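Local atomic coordinates of putative xanthine dehydrogenase YAGS fad-binding subunit (Escherichia coli, PDB entry 5G5G), a protein that probably oxidises aldehydes in the periplasm, serving as the molybdenum-cofactor-binding chain of a three-subunit enzyme of the aldehyde oxidase and xanthine dehydrogenase family. Residues T300-E305 / A330-G335; Q287-G292 / L358-I363. All blocks are in the same frame, centred on the assembly; numbering follows the deposited sequence.

Overall arrangement
Both contacts belong to one mixed sheet of a molybdopterin cofactor-binding domain, and their centres lie about 10 Å apart. Contact 1 joins two parallel strands of that sheet; contact 2 lays a helix on the neighbouring strand, 285-293, which runs antiparallel to 299-310. The two meet directly through a probable backbone bond from His288 N to Glu305 O, 2.8 Å, and through a probable side-chain bond between His304 NE2 and Gln287 OE1, 2.7 Å. The chain leaving strand 331-340 of contact 1 passes Ala348, Met349, Arg350 and Pro352, which line the pocket of the dioxothiomolybdenum ion, before it enters helix 354-372 of contact 2.

Contact 1 of 2, residues T300-E305 / A330-G335; sequences TAISHE and ANRHTG
A parallel ladder in the mixed sheet of the cofactor-binding domain pairs Ile302 with Arg332 and His304 with Thr334. Its backbone bonds run from Ile302 N to Asn331 O (2.9 Å), His333 N to Ile302 O (2.8 Å) and Gly335 N to His304 O. At the start, Asn331 ND2 gives Thr300 O a bond of 2.9 Å in the carbonyl plane, while its OD1 takes Asp164 N. His333, its CG turned away from the backbone N (chi1 160°), carries its ring along the strand to Glu305, where NE2 meets the anti side of OE2 at 2.6 Å; carboxylate and ring planes stand 59° apart. Ser303 OG sits at the ring edge, 3.3 Å from His333 CD2. Since His333 ND1 bonds Asn161 OD1, the ring may well be doubly protonated. A glutamine replacing Glu305 would probably leave that ring without its negative mate. Ile302 CG2 lies over the centre of the Arg332 guanidinium, 3.8 Å from CZ, a group also held by the carbonyls of Ser323, Tyr327 and Gly329. Strand 285-293 flanks 299-310, with Thr300 and Ala301 forming a classic bulge opposite Gly292; strand 160-162 borders 331-340, and helix 165-171 packs on Ala301, Ser303 and Asn331.

Contact 2 of 2, residues Q287-G292 / L358-I363; sequences QHLRIG and LMALEI
Strand 287-292 and helix turn 358-363 run roughly the same way, their axes 9.2 Å apart at closest approach and crossing at -27°. Gln287, Leu289 and Ile291 face the helix, while His288, between the first two, turns away and bonds Asp177. Extended beyond CG, Gln287 lays its amide group against the Ala360 methyl, OE1 standing 3.3 Å from CB. That amide is buried yet well bonded: OE1 takes His304 NE2, and NE2 bonds Thr285 OG1 and Pro356 O, which fixes which way round it sits. This is a helix laid on one face of a mixed sheet, and no hydrogen bond crosses between the two segments. Leu289 is modelled in two conformers; in the one described, CD1 reaches the helix backbone, 3.6 Å from Leu361 CA, a detail that the second conformer makes doubtful. Leu361 turns CG opposite its backbone N (chi1 173°), and its CD1 meets Ile291 CD1 at 4.0 Å, the two side chains crossing at about a right angle. Farther along the helix, Ala364, Ile365 and Leu368 continue the apolar row against Ile291. Across the helix, Glu362 makes a salt bridge with Arg380 and bonds Tyr327 OH, and Ile363 packs on helix 698-710.

Contact 1 of 2, residues T300-E305 / A330-G335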
loop_
_atom_site.group_PDB
_atom_site.type_symbol
_atom_site.label_atom_id
_atom_site.label_comp_id
_atom_site.label_asym_id
_atom_site.label_seq_id
_atom_site.Cartn_x
_atom_site.Cartn_y
_atom_site.Cartn_z
ATOM N N THR C 300 3.278 5.341 -39.374
ATOM C CA THR C 300 4.472 5.400 -40.194
ATOM C C THR C 300 5.705 5.935 -39.457
ATOM O O THR C 300 6.823 5.775 -39.956
ATOM C CB THR C 300 4.237 6.301 -41.394
ATOM O OG1 THR C 300 3.828 7.590 -40.941
ATOM C CG2 THR C 300 3.149 5.682 -42.294
ATOM N N ALA C 301 5.491 6.596 -38.319
ATOM C CA ALA C 301 6.565 7.288 -37.632
ATOM C C ALA C 301 6.308 7.260 -36.149
ATOM O O ALA C 301 5.227 7.646 -35.711
ATOM C CB ALA C 301 6.650 8.721 -38.154
ATOM N N ILE C 302 7.245 6.731 -35.348
ATOM C CA ILE C 302 7.061 6.689 -33.902
ATOM C C ILE C 302 8.370 7.058 -33.229
ATOM O O ILE C 302 9.427 6.501 -33.519
ATOM C CB ILE C 302 6.511 5.328 -33.387
ATOM C CG1 ILE C 302 6.345 5.372 -31.858
ATOM C CG2 ILE C 302 7.387 4.127 -33.821
ATOM C CD1 ILE C 302 5.428 4.257 -31.393
ATOM N N SER C 303 8.307 8.064 -32.377
ATOM C CA SER C 303 9.434 8.545 -31.605
ATOM C C SER C 303 8.999 8.580 -30.136
ATOM O O SER C 303 7.905 9.103 -29.785
ATOM C CB SER C 303 9.880 9.927 -32.040
ATOM O OG SER C 303 10.862 10.506 -31.136
ATOM N N HIS C 304 9.824 7.995 -29.262
ATOM C CA HIS C 304 9.517 8.020 -27.825
ATOM C C HIS C 304 10.834 8.290 -27.093
ATOM O O HIS C 304 11.808 7.526 -27.230
ATOM C CB HIS C 304 8.917 6.702 -27.408
ATOM C CG HIS C 304 8.332 6.677 -26.030
ATOM N ND1 HIS C 304 7.569 5.618 -25.596
ATOM C CD2 HIS C 304 8.400 7.546 -24.999
ATOM C CE1 HIS C 304 7.173 5.849 -24.356
ATOM N NE2 HIS C 304 7.685 7.002 -23.962
ATOM N N GLU C 305 10.887 9.414 -26.392
ATOM C CA GLU C 305 12.052 9.717 -25.535
ATOM C C GLU C 305 11.551 9.827 -24.104
ATOM O O GLU C 305 10.453 10.305 -23.874
ATOM C CB GLU C 305 12.758 10.977 -25.980
ATOM C CG GLU C 305 13.376 10.846 -27.352
ATOM C CD GLU C 305 14.202 12.030 -27.778
ATOM O OE1 GLU C 305 13.980 13.150 -27.290
ATOM O OE2 GLU C 305 15.111 11.824 -28.616
ATOM N N ALA C 330 7.434 1.845 -39.870
ATOM C CA ALA C 330 8.750 1.642 -40.489
ATOM C C ALA C 330 9.818 2.630 -40.027
ATOM O O ALA C 330 11.036 2.399 -40.247
ATOM C CB ALA C 330 8.606 1.672 -42.001
ATOM N N ASN C 331 9.413 3.713 -39.366
ATOM C CA ASN C 331 10.336 4.796 -39.063
ATOM C C ASN C 331 10.206 5.127 -37.616
ATOM O O ASN C 331 9.126 5.518 -37.148
ATOM C CB ASN C 331 10.023 6.010 -39.952
ATOM C CG ASN C 331 10.024 5.651 -41.409
ATOM O OD1 ASN C 331 11.086 5.546 -42.025
ATOM N ND2 ASN C 331 8.852 5.395 -41.969
ATOM N N ARG C 332 11.281 4.857 -36.886
ATOM C CA ARG C 332 11.216 4.794 -35.429
ATOM C C ARG C 332 12.441 5.377 -34.760
ATOM O O ARG C 332 13.569 5.271 -35.255
ATOM C CB ARG C 332 11.100 3.313 -34.964
ATOM C CG ARG C 332 10.273 2.422 -35.889
ATOM C CD ARG C 332 10.218 0.977 -35.395
ATOM N NE ARG C 332 9.419 0.782 -34.191
ATOM C CZ ARG C 332 8.141 0.400 -34.120
ATOM N NH1 ARG C 332 7.462 0.157 -35.204
ATOM N NH2 ARG C 332 7.571 0.215 -32.942
ATOM N N HIS C 333 12.215 5.994 -33.622
ATOM C CA HIS C 333 13.305 6.470 -32.787
ATOM C C HIS C 333 12.923 6.286 -31.316
ATOM O O HIS C 333 11.803 6.650 -30.886
ATOM C CB HIS C 333 13.658 7.913 -33.140
ATOM C CG HIS C 333 14.394 8.636 -32.063
ATOM N ND1 HIS C 333 15.759 8.571 -31.933
ATOM C CD2 HIS C 333 13.958 9.422 -31.050
ATOM C CE1 HIS C 333 16.145 9.284 -30.886
ATOM N NE2 HIS C 333 15.068 9.786 -30.307
ATOM N N THR C 334 13.832 5.699 -30.536
ATOM C CA THR C 334 13.616 5.615 -29.105
ATOM C C THR C 334 14.884 5.982 -28.404
ATOM O O THR C 334 15.976 5.757 -28.906
ATOM C CB THR C 334 13.148 4.211 -28.632
ATOM O OG1 THR C 334 13.916 3.200 -29.276
ATOM C CG2 THR C 334 11.752 3.928 -28.984
ATOM N N GLY C 335 14.750 6.600 -27.237
ATOM C CA GLY C 335 15.899 7.013 -26.487
ATOM C C GLY C 335 15.618 7.288 -25.045
ATOM O O GLY C 335 14.553 7.807 -24.698
#

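Contact 2 of 2, residues Q287-G292 / L358-I363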
loop_
_atom_site.group_PDB
_atom_site.type_symbol
_atom_site.label_atom_id
_atom_site.label_comp_id
_atom_site.label_asym_id
_atom_site.label_seq_id
_atom_site.Cartn_x
_atom_site.Cartn_y
_atom_site.Cartn_z
ATOM N N GLN C 287 8.141 12.154 -20.450
ATOM C CA GLN C 287 8.189 11.417 -21.711
ATOM C C GLN C 287 7.656 12.258 -22.867
ATOM O O GLN C 287 6.615 12.915 -22.725
ATOM C CB GLN C 287 7.374 10.155 -21.616
ATOM C CG GLN C 287 7.807 9.225 -20.475
ATOM C CD GLN C 287 6.988 7.976 -20.431
ATOM O OE1 GLN C 287 6.864 7.234 -21.414
ATOM N NE2 GLN C 287 6.478 7.691 -19.281
ATOM N N HIS C 288 8.330 12.177 -23.999
ATOM C CA HIS C 288 7.933 12.936 -25.192
ATOM C C HIS C 288 7.639 11.939 -26.315
ATOM O O HIS C 288 8.535 11.185 -26.718
ATOM C CB HIS C 288 9.052 13.904 -25.553
ATOM C CG HIS C 288 8.698 14.846 -26.652
ATOM N ND1 HIS C 288 9.649 15.452 -27.440
ATOM C CD2 HIS C 288 7.502 15.272 -27.108
ATOM C CE1 HIS C 288 9.046 16.236 -28.328
ATOM N NE2 HIS C 288 7.739 16.143 -28.142
ATOM N N LEU C 289 6.399 11.949 -26.814
ATOM C CA LEU C 289 5.929 11.014 -27.831
ATOM C C LEU C 289 5.485 11.777 -29.066
ATOM O O LEU C 289 4.661 12.705 -28.967
ATOM C CB LEU C 289 4.765 10.200 -27.287
ATOM C CG LEU C 289 5.226 8.976 -26.508
ATOM C CD1 LEU C 289 4.126 8.470 -25.590
ATOM C CD2 LEU C 289 5.627 7.862 -27.450
ATOM N N ARG C 290 6.034 11.385 -30.213
ATOM C CA ARG C 290 5.666 11.968 -31.498
ATOM C C ARG C 290 5.300 10.773 -32.393
ATOM O O ARG C 290 6.160 9.909 -32.667
ATOM C CB ARG C 290 6.802 12.782 -32.076
ATOM C CG ARG C 290 7.280 13.881 -31.122
ATOM C CD ARG C 290 8.616 14.400 -31.590
ATOM N NE ARG C 290 8.424 15.271 -32.689
ATOM C CZ ARG C 290 9.371 15.634 -33.578
ATOM N NH1 ARG C 290 10.634 15.143 -33.517
ATOM N NH2 ARG C 290 9.057 16.499 -34.541
ATOM N N ILE C 291 4.032 10.691 -32.784
ATOM C CA ILE C 291 3.538 9.566 -33.583
ATOM C C ILE C 291 2.754 10.082 -34.770
ATOM O O ILE C 291 1.880 10.901 -34.623
ATOM C CB ILE C 291 2.648 8.603 -32.787
ATOM C CG1 ILE C 291 3.243 8.381 -31.373
ATOM C CG2 ILE C 291 2.493 7.297 -33.552
ATOM C CD1 ILE C 291 2.459 7.455 -30.467
ATOM N N GLY C 292 3.072 9.550 -35.954
ATOM C CA GLY C 292 2.358 9.886 -37.165
ATOM C C GLY C 292 1.847 8.683 -37.893
ATOM O O GLY C 292 2.476 7.605 -37.837
ATOM N N LEU C 358 3.823 2.708 -20.864
ATOM C CA LEU C 358 2.439 2.547 -21.350
ATOM C C LEU C 358 1.507 3.572 -20.773
ATOM O O LEU C 358 0.518 3.920 -21.423
ATOM C CB LEU C 358 1.921 1.122 -21.050
ATOM C CG LEU C 358 2.672 0.044 -21.846
ATOM C CD1 LEU C 358 2.455 -1.312 -21.191
ATOM C CD2 LEU C 358 2.152 0.001 -23.275
ATOM N N MET C 359 1.802 4.083 -19.575
ATOM C CA MET C 359 0.980 5.197 -19.036
ATOM C C MET C 359 0.996 6.408 -20.008
ATOM O O MET C 359 -0.021 7.080 -20.152
ATOM C CB MET C 359 1.448 5.630 -17.666
ATOM C CG MET C 359 0.996 4.699 -16.554
ATOM S SD MET C 359 1.816 4.909 -14.973
ATOM C CE MET C 359 0.870 6.258 -14.303
ATOM N N ALA C 360 2.114 6.609 -20.682
ATOM C CA ALA C 360 2.250 7.618 -21.738
ATOM C C ALA C 360 1.789 7.113 -23.120
ATOM O O ALA C 360 0.949 7.768 -23.746
ATOM C CB ALA C 360 3.670 8.126 -21.801
ATOM N N LEU C 361 2.390 6.027 -23.625
ATOM C CA LEU C 361 2.124 5.592 -24.964
ATOM C C LEU C 361 0.638 5.347 -25.235
ATOM O O LEU C 361 0.126 5.705 -26.324
ATOM C CB LEU C 361 2.946 4.317 -25.313
ATOM C CG LEU C 361 2.654 3.638 -26.632
ATOM C CD1 LEU C 361 3.030 4.610 -27.767
ATOM C CD2 LEU C 361 3.468 2.364 -26.717
ATOM N N GLU C 362 -0.051 4.729 -24.273
ATOM C CA GLU C 362 -1.452 4.324 -24.479
ATOM C C GLU C 362 -2.451 5.486 -24.393
ATOM O O GLU C 362 -3.532 5.406 -24.963
ATOM C CB GLU C 362 -1.806 3.162 -23.531
ATOM C CG GLU C 362 -0.982 1.932 -23.857
ATOM C CD GLU C 362 -1.263 1.392 -25.266
ATOM O OE1 GLU C 362 -2.446 1.078 -25.547
ATOM O OE2 GLU C 362 -0.293 1.256 -26.099
ATOM N N ILE C 363 -2.038 6.602 -23.800
ATOM C CA ILE C 363 -2.812 7.872 -23.998
ATOM C C ILE C 363 -2.521 8.421 -25.390
ATOM O O ILE C 363 -3.446 8.826 -26.083
ATOM C CB ILE C 363 -2.520 8.964 -22.931
ATOM C CG1 ILE C 363 -2.854 8.458 -21.533
ATOM C CG2 ILE C 363 -3.268 10.236 -23.257
ATOM C CD1 ILE C 363 -2.496 9.407 -20.380
#